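Local structure of Glyoxalase/bleomycin resistance protein/dioxygenase (Catenulispora acidiphila, 4N04) at residues A10-G15 and Y101-G106; R25-A30 and S77-R82; V96-Y101 and E108-E113. The protein is of unproven activity but belongs to the vicinal oxygen chelate (glyoxalase) superfamily and may act as a dioxygenase. The protein carries 1 engineered substitution. All blocks are in the same frame, centred on the assembly; numbering follows the deposited sequence.

How the contacts relate
Contacts 1 and 3 both use strand 97-102, with Y101 in a segment of each, and their centres are about 15 Å apart. The Y101 ring joins contact 3 to contact 2, with Y101 CD2 3.7 Å from L27 CD1 and Y101 OH 3.9 Å from A79 CB. Contact 3 pairs strands 97-102 and 108-113 in one sheet, contact 2 joins the two helices over that sheet, about 14 Å away between centres, and contact 1 ties the turn between the two strands to strand 8-14 of the other sheet. Contacts 1 and 2 are about 16 Å apart between centres. None of the three contains a metal or ligand.

Contact 1 (A10-G15 and Y101-G106); sequences AGVAVG and YLDPDG
D103 OD2, 3.7 Å from V12 CG1, is gripped by a water that donates to it over 2.8 Å and by the hydroxyl of Y24 on helix 17-28. The same water donates to the carbonyl of A13, so the carboxylate reaches the backbone of strand 8-14 through one solvent molecule. In this vicinal oxygen chelate fold the contact fastens the hairpin turn after strand 97-102, a type I turn from D103 to G106, to the edge strand of the other four-stranded sheet.

The other oxygen of D103 works inside the turn. With chi1 at 80°, CG sits between the backbone N and the carbonyl carbon, and OD1 turns back over the chain to take weak bonds from D105 N and G106 N, as in an Asx turn; S107 N adds a further bond. Both carboxylate oxygens are therefore engaged, which should fix the rotation of this buried group and satisfies both its oxygens. The V12 and D103 side chains run past one another head to tail, CG1 beside the carboxylate.

A direct bond is made further along, where strand 8-14 gives way to loop. G15 N donates to D105 OD2 over 2.9 Å in a nearly straight bond, 174° at the hydrogen, and meets that oxygen from above the carboxylate plane, while V14 CB lies 3.6 Å from D105 OD2.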
loop_
_atom_site.group_PDB
_atom_site.type_symbol
_atom_site.label_atom_id
_atom_site.label_comp_id
_atom_site.label_asym_id
_atom_site.label_seq_id
_atom_site.Cartn_x
_atom_site.Cartn_y
_atom_site.Cartn_z
ATOM N N ALA A 10 1.784 -10.014 -1.365
ATOM C CA ALA A 10 2.529 -9.013 -2.119
ATOM C C ALA A 10 3.511 -8.314 -1.182
ATOM O O ALA A 10 3.093 -7.678 -0.211
ATOM C CB ALA A 10 1.579 -8.004 -2.772
ATOM N N GLY A 11 4.810 -8.441 -1.462
ATOM C CA GLY A 11 5.838 -7.909 -0.578
ATOM C C GLY A 11 6.469 -6.577 -0.968
ATOM O O GLY A 11 6.573 -6.223 -2.144
ATOM N N VAL A 12 6.898 -5.823 0.034
ATOM C CA VAL A 12 7.606 -4.579 -0.199
ATOM C C VAL A 12 8.826 -4.544 0.702
ATOM O O VAL A 12 8.710 -4.643 1.914
ATOM C CB VAL A 12 6.721 -3.339 0.102
ATOM C CG1 VAL A 12 7.517 -2.060 -0.119
ATOM C CG2 VAL A 12 5.447 -3.342 -0.764
ATOM N N ALA A 13 10.010 -4.424 0.122
ATOM C CA ALA A 13 11.196 -4.233 0.937
ATOM C C ALA A 13 11.269 -2.776 1.393
ATOM O O ALA A 13 11.083 -1.853 0.582
ATOM C CB ALA A 13 12.454 -4.617 0.155
ATOM N N VAL A 14 11.552 -2.556 2.673
ATOM C CA VAL A 14 11.701 -1.190 3.178
ATOM C C VAL A 14 13.055 -0.920 3.867
ATOM O O VAL A 14 13.784 -1.848 4.239
ATOM C CB VAL A 14 10.538 -0.799 4.126
ATOM C CG1 VAL A 14 9.179 -1.091 3.464
ATOM C CG2 VAL A 14 10.667 -1.526 5.454
ATOM N N GLY A 15 13.375 0.363 4.008
ATOM C CA GLY A 15 14.587 0.791 4.691
ATOM C C GLY A 15 14.410 0.846 6.201
ATOM O O GLY A 15 14.740 -0.099 6.905
ATOM N N TYR A 101 0.689 6.143 -4.824
ATOM C CA TYR A 101 1.360 6.600 -3.621
ATOM C C TYR A 101 2.819 6.200 -3.658
ATOM O O TYR A 101 3.169 5.140 -4.185
ATOM C CB TYR A 101 0.695 5.996 -2.388
ATOM C CG TYR A 101 -0.688 6.529 -2.148
ATOM C CD1 TYR A 101 -0.890 7.667 -1.367
ATOM C CD2 TYR A 101 -1.798 5.917 -2.717
ATOM C CE1 TYR A 101 -2.169 8.174 -1.149
ATOM C CE2 TYR A 101 -3.083 6.421 -2.504
ATOM C CZ TYR A 101 -3.256 7.546 -1.719
ATOM O OH TYR A 101 -4.520 8.041 -1.500
ATOM N N LEU A 102 3.670 7.046 -3.097
ATOM C CA LEU A 102 5.061 6.684 -2.900
ATOM C C LEU A 102 5.327 6.502 -1.412
ATOM O O LEU A 102 5.107 7.427 -0.634
ATOM C CB LEU A 102 5.973 7.763 -3.474
ATOM C CG LEU A 102 5.869 7.938 -4.984
ATOM C CD1 LEU A 102 6.707 9.104 -5.452
ATOM C CD2 LEU A 102 6.254 6.656 -5.712
ATOM N N ASP A 103 5.790 5.311 -1.018
ATOM C CA ASP A 103 6.145 5.039 0.385
ATOM C C ASP A 103 7.431 5.788 0.755
ATOM O O ASP A 103 8.079 6.351 -0.133
ATOM C CB ASP A 103 6.169 3.514 0.694
ATOM C CG ASP A 103 7.458 2.797 0.250
ATOM O OD1 ASP A 103 8.429 3.416 -0.234
ATOM O OD2 ASP A 103 7.500 1.560 0.422
ATOM N N PRO A 104 7.796 5.823 2.050
ATOM C CA PRO A 104 9.004 6.568 2.448
ATOM C C PRO A 104 10.287 6.232 1.669
ATOM O O PRO A 104 11.155 7.087 1.541
ATOM C CB PRO A 104 9.147 6.209 3.927
ATOM C CG PRO A 104 7.737 6.056 4.384
ATOM C CD PRO A 104 7.021 5.394 3.229
ATOM N N ASP A 105 10.388 5.031 1.124
ATOM C CA ASP A 105 11.559 4.665 0.323
ATOM C C ASP A 105 11.416 4.896 -1.176
ATOM O O ASP A 105 12.400 4.809 -1.915
ATOM C CB ASP A 105 11.933 3.209 0.568
ATOM C CG ASP A 105 12.451 2.984 1.970
ATOM O OD1 ASP A 105 13.582 3.422 2.259
ATOM O OD2 ASP A 105 11.726 2.380 2.783
ATOM N N GLY A 106 10.200 5.179 -1.637
ATOM C CA GLY A 106 9.986 5.420 -3.049
ATOM C C GLY A 106 9.277 4.311 -3.813
ATOM O O GLY A 106 9.052 4.437 -5.016
HETATM O O HOH W 1 9.981 0.538 -0.227
#

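Contact 2 (R25-A30 and S77-R82); sequences RSLLGA and SGASER
Hydrogen bonds from R82 to the last helical turn of 17-28 dominate this contact. R82 NE meets S26 O at 2.6 Å, lying in the carbonyl plane on a lone pair, and the acceptor is nearly coplanar with the guanidinium. R82 NH2 adds a weak second bond to S26 O and a clearer one to L27 O, 3.3 Å away; this last donor stands above the carbonyl plane of L27 instead of on a lone pair. Two successive carbonyls thus line one edge of the guanidinium. A bend at chi3, -70°, swings the group back along its own helix to reach them. Acceptors at a helix C-terminus would be expected to favour such a cation.

Packing on the faces completes the fit. G29, with positive phi just past the helix, lays its CA over one face near the rim, 3.3 Å from R82 CZ. Over the centre of the opposite face lies G78 O, at an angle too poor for a bond.

Apolar contact is slight: L27 CD1 is 4.3 Å from A79 CB, and S26 CB passes beside R82 CB.

Within the fold, the C-terminal ends of helices 17-28 and 72-81 meet here above the sheet holding strands 97-102 and 108-113. V84, in a loop, touches S26, L27 and A79, while L27 reaches down to Y101, I109 and F111 on those strands.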
loop_
_atom_site.group_PDB
_atom_site.type_symbol
_atom_site.label_atom_id
_atom_site.label_comp_id
_atom_site.label_asym_id
_atom_site.label_seq_id
_atom_site.Cartn_x
_atom_site.Cartn_y
_atom_site.Cartn_z
ATOM N N ARG A 25 0.392 2.053 7.691
ATOM C CA ARG A 25 -0.738 2.101 8.614
ATOM C C ARG A 25 -1.691 3.226 8.206
ATOM O O ARG A 25 -2.890 2.997 7.990
ATOM C CB ARG A 25 -0.255 2.316 10.049
ATOM C CG ARG A 25 -1.051 1.541 11.086
ATOM C CD ARG A 25 -1.061 2.260 12.430
ATOM N NE ARG A 25 0.282 2.603 12.883
ATOM C CZ ARG A 25 1.055 1.785 13.590
ATOM N NH1 ARG A 25 0.613 0.575 13.914
ATOM N NH2 ARG A 25 2.271 2.172 13.971
ATOM N N SER A 26 -1.147 4.435 8.090
ATOM C CA SER A 26 -1.917 5.582 7.621
ATOM C C SER A 26 -2.614 5.303 6.292
ATOM O O SER A 26 -3.813 5.526 6.156
ATOM C CB SER A 26 -1.018 6.806 7.486
ATOM O OG SER A 26 -0.457 7.172 8.738
ATOM N N LEU A 27 -1.863 4.807 5.317
ATOM C CA LEU A 27 -2.406 4.599 3.992
ATOM C C LEU A 27 -3.573 3.618 4.029
ATOM O O LEU A 27 -4.657 3.905 3.511
ATOM C CB LEU A 27 -1.313 4.104 3.024
ATOM C CG LEU A 27 -1.792 3.635 1.648
ATOM C CD1 LEU A 27 -2.197 4.831 0.794
ATOM C CD2 LEU A 27 -0.739 2.811 0.944
ATOM N N LEU A 28 -3.354 2.459 4.639
ATOM C CA LEU A 28 -4.363 1.406 4.617
ATOM C C LEU A 28 -5.468 1.648 5.671
ATOM O O LEU A 28 -6.574 1.114 5.561
ATOM C CB LEU A 28 -3.706 0.035 4.813
ATOM C CG LEU A 28 -2.613 -0.422 3.836
ATOM C CD1 LEU A 28 -1.821 -1.596 4.431
ATOM C CD2 LEU A 28 -3.185 -0.801 2.479
ATOM N N GLY A 29 -5.173 2.464 6.679
ATOM C CA GLY A 29 -6.137 2.731 7.727
ATOM C C GLY A 29 -6.463 1.499 8.555
ATOM O O GLY A 29 -7.584 1.316 9.028
ATOM N N ALA A 30 -5.470 0.638 8.715
ATOM C CA ALA A 30 -5.618 -0.533 9.555
ATOM C C ALA A 30 -4.272 -0.865 10.144
ATOM O O ALA A 30 -3.240 -0.411 9.659
ATOM C CB ALA A 30 -6.156 -1.709 8.767
ATOM N N SER A 77 -9.725 9.716 0.468
ATOM C CA SER A 77 -10.035 10.624 1.574
ATOM C C SER A 77 -9.554 10.104 2.927
ATOM O O SER A 77 -8.984 10.862 3.719
ATOM C CB SER A 77 -11.533 10.953 1.627
ATOM O OG SER A 77 -12.313 9.825 1.983
ATOM N N GLY A 78 -9.782 8.817 3.188
ATOM C CA GLY A 78 -9.311 8.185 4.410
ATOM C C GLY A 78 -7.812 8.323 4.605
ATOM O O GLY A 78 -7.342 8.612 5.703
ATOM N N ALA A 79 -7.052 8.122 3.532
ATOM C CA ALA A 79 -5.602 8.277 3.588
ATOM C C ALA A 79 -5.224 9.742 3.802
ATOM O O ALA A 79 -4.214 10.041 4.444
ATOM C CB ALA A 79 -4.944 7.722 2.314
ATOM N N SER A 80 -6.036 10.645 3.256
ATOM C CA SER A 80 -5.821 12.083 3.411
ATOM C C SER A 80 -5.976 12.527 4.859
ATOM O O SER A 80 -5.167 13.302 5.368
ATOM C CB SER A 80 -6.808 12.865 2.550
ATOM O OG SER A 80 -6.545 12.679 1.176
ATOM N N GLU A 81 -7.021 12.041 5.514
ATOM C CA GLU A 81 -7.299 12.451 6.884
ATOM C C GLU A 81 -6.219 11.928 7.824
ATOM O O GLU A 81 -5.958 12.523 8.874
ATOM C CB GLU A 81 -8.691 11.979 7.331
ATOM C CG GLU A 81 -8.748 10.522 7.781
ATOM C CD GLU A 81 -10.143 10.073 8.181
ATOM O OE1 GLU A 81 -11.126 10.646 7.659
ATOM O OE2 GLU A 81 -10.252 9.142 9.018
ATOM N N ARG A 82 -5.586 10.821 7.440
ATOM C CA ARG A 82 -4.548 10.212 8.262
ATOM C C ARG A 82 -3.179 10.665 7.788
ATOM O O ARG A 82 -2.155 10.095 8.158
ATOM C CB ARG A 82 -4.666 8.689 8.264
ATOM C CG ARG A 82 -6.041 8.208 8.669
ATOM C CD ARG A 82 -6.108 6.705 8.779
ATOM N NE ARG A 82 -6.022 6.062 7.473
ATOM C CZ ARG A 82 -7.068 5.772 6.706
ATOM N NH1 ARG A 82 -8.295 6.071 7.111
ATOM N NH2 ARG A 82 -6.886 5.178 5.533
#

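Contact 3 (V96-Y101 and E108-E113); sequences VRKVTY and EIAFGE
The rings of Y101 and F111 meet rim to rim, neither covering the other's face. Their planes stand at 87° with centroids 5.6 Å apart, and Y101 CD2 touches F111 CD2 at 3.6 Å. Carbonyls of the hairpin flank them: I109 O lies at the edge of the Y101 ring, in its plane, and V99 O near the plane of the F111 ring at its edge. The two rings are diagonal neighbours on the face of the sheet turned to the helices, where L27 of helix 17-28 touches both, L76 of helix 72-81 touches Y101 and L72 touches F111.

Beneath the rings runs an antiparallel beta hairpin with its strand axes at 157°. V99 with F111 and Y101 with I109 are hydrogen-bonded pairs; V99 N to F111 O and F111 N to V99 O are both 2.8 Å. T100 and A110, a non-hydrogen-bonded pair, face the other side of the sheet, where K98 CE comes 3.8 Å from A110 CB.

At the far end the R97 side chain, bent at chi3, sets an edge of its guanidinium against E113 OE2, the planes 74° apart. The salt bridge from R97 NH2 to E113 OE2, 3.3 Å, is doubtful: E113 is poorly ordered and NH2 crowds another atom. The NE bond is weak, and D73 of helix 72-81 is the stronger partner, sharing NH2. Backbone bonds of V99-F111 and Y101-I109 thus hold the hairpin, while the R97-E113 pair probably adds less.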
loop_
_atom_site.group_PDB
_atom_site.type_symbol
_atom_site.label_atom_id
_atom_site.label_comp_id
_atom_site.label_asym_id
_atom_site.label_seq_id
_atom_site.Cartn_x
_atom_site.Cartn_y
_atom_site.Cartn_z
ATOM N N VAL A 96 -12.060 6.301 -15.337
ATOM C CA VAL A 96 -11.350 5.402 -14.439
ATOM C C VAL A 96 -10.042 6.017 -13.964
ATOM O O VAL A 96 -9.196 6.399 -14.768
ATOM C CB VAL A 96 -11.047 4.053 -15.093
ATOM C CG1 VAL A 96 -9.849 3.389 -14.414
ATOM C CG2 VAL A 96 -12.272 3.163 -15.032
ATOM N N ARG A 97 -9.888 6.107 -12.651
ATOM C CA ARG A 97 -8.670 6.647 -12.076
ATOM C C ARG A 97 -7.676 5.576 -11.655
ATOM O O ARG A 97 -8.047 4.471 -11.267
ATOM C CB ARG A 97 -8.982 7.523 -10.866
ATOM C CG ARG A 97 -9.734 8.790 -11.180
ATOM C CD ARG A 97 -10.279 9.372 -9.898
ATOM N NE ARG A 97 -11.392 8.575 -9.400
ATOM C CZ ARG A 97 -11.898 8.680 -8.176
ATOM N NH1 ARG A 97 -11.379 9.544 -7.316
ATOM N NH2 ARG A 97 -12.916 7.913 -7.809
ATOM N N LYS A 98 -6.402 5.930 -11.749
ATOM C CA LYS A 98 -5.353 5.239 -11.034
ATOM C C LYS A 98 -4.677 6.303 -10.182
ATOM O O LYS A 98 -4.286 7.349 -10.698
ATOM C CB LYS A 98 -4.353 4.620 -12.010
ATOM C CG LYS A 98 -3.166 3.929 -11.347
ATOM C CD LYS A 98 -2.192 3.446 -12.403
ATOM C CE LYS A 98 -0.765 3.369 -11.885
ATOM N NZ LYS A 98 0.203 3.245 -13.015
ATOM N N VAL A 99 -4.559 6.073 -8.878
ATOM C CA VAL A 99 -3.768 6.997 -8.075
ATOM C C VAL A 99 -2.577 6.314 -7.423
ATOM O O VAL A 99 -2.678 5.205 -6.892
ATOM C CB VAL A 99 -4.613 7.853 -7.076
ATOM C CG1 VAL A 99 -6.131 7.662 -7.306
ATOM C CG2 VAL A 99 -4.211 7.593 -5.653
ATOM N N THR A 100 -1.435 6.982 -7.483
ATOM C CA THR A 100 -0.203 6.363 -7.050
ATOM C C THR A 100 0.361 6.988 -5.790
ATOM O O THR A 100 0.518 8.200 -5.700
ATOM C CB THR A 100 0.856 6.439 -8.149
ATOM O OG1 THR A 100 0.337 5.846 -9.343
ATOM C CG2 THR A 100 2.117 5.696 -7.723
ATOM N N TYR A 101 0.689 6.143 -4.824
ATOM C CA TYR A 101 1.360 6.600 -3.621
ATOM C C TYR A 101 2.819 6.200 -3.658
ATOM O O TYR A 101 3.169 5.140 -4.185
ATOM C CB TYR A 101 0.695 5.996 -2.388
ATOM C CG TYR A 101 -0.688 6.529 -2.148
ATOM C CD1 TYR A 101 -0.890 7.667 -1.367
ATOM C CD2 TYR A 101 -1.798 5.917 -2.717
ATOM C CE1 TYR A 101 -2.169 8.174 -1.149
ATOM C CE2 TYR A 101 -3.083 6.421 -2.504
ATOM C CZ TYR A 101 -3.256 7.546 -1.719
ATOM O OH TYR A 101 -4.520 8.041 -1.500
ATOM N N GLU A 108 6.169 2.202 -5.210
ATOM C CA GLU A 108 4.898 2.690 -5.743
ATOM C C GLU A 108 3.742 1.786 -5.349
ATOM O O GLU A 108 3.730 0.600 -5.676
ATOM C CB GLU A 108 4.965 2.781 -7.271
ATOM C CG GLU A 108 6.013 3.756 -7.787
ATOM C CD GLU A 108 6.219 3.692 -9.308
ATOM O OE1 GLU A 108 5.520 2.907 -9.982
ATOM O OE2 GLU A 108 7.091 4.426 -9.833
ATOM N N ILE A 109 2.778 2.348 -4.634
ATOM C CA ILE A 109 1.553 1.632 -4.322
ATOM C C ILE A 109 0.399 2.306 -5.045
ATOM O O ILE A 109 -0.010 3.407 -4.672
ATOM C CB ILE A 109 1.241 1.645 -2.800
ATOM C CG1 ILE A 109 2.497 1.341 -1.993
ATOM C CG2 ILE A 109 0.137 0.659 -2.472
ATOM C CD1 ILE A 109 3.008 -0.065 -2.181
ATOM N N ALA A 110 -0.130 1.651 -6.070
ATOM C CA ALA A 110 -1.208 2.240 -6.855
ATOM C C ALA A 110 -2.582 1.662 -6.526
ATOM O O ALA A 110 -2.724 0.475 -6.204
ATOM C CB ALA A 110 -0.922 2.129 -8.349
ATOM N N PHE A 111 -3.586 2.530 -6.608
ATOM C CA PHE A 111 -4.970 2.161 -6.370
ATOM C C PHE A 111 -5.802 2.560 -7.560
ATOM O O PHE A 111 -5.834 3.728 -7.949
ATOM C CB PHE A 111 -5.509 2.864 -5.134
ATOM C CG PHE A 111 -4.879 2.415 -3.856
ATOM C CD1 PHE A 111 -5.461 1.414 -3.101
ATOM C CD2 PHE A 111 -3.710 3.001 -3.403
ATOM C CE1 PHE A 111 -4.888 1.001 -1.917
ATOM C CE2 PHE A 111 -3.128 2.596 -2.217
ATOM C CZ PHE A 111 -3.716 1.590 -1.470
ATOM N N GLY A 112 -6.480 1.582 -8.142
ATOM C CA GLY A 112 -7.347 1.833 -9.272
ATOM C C GLY A 112 -8.777 1.442 -8.976
ATOM O O GLY A 112 -9.107 1.025 -7.865
ATOM N N GLU A 113 -9.628 1.580 -9.982
ATOM C CA GLU A 113 -11.031 1.247 -9.843
ATOM C C GLU A 113 -11.645 0.883 -11.185
ATOM O O GLU A 113 -11.189 1.319 -12.242
ATOM C CB GLU A 113 -11.797 2.410 -9.216
ATOM C CG GLU A 113 -11.706 3.706 -9.992
ATOM C CD GLU A 113 -12.783 4.704 -9.592
ATOM O OE1 GLU A 113 -13.498 4.443 -8.598
ATOM O OE2 GLU A 113 -12.921 5.744 -10.278
#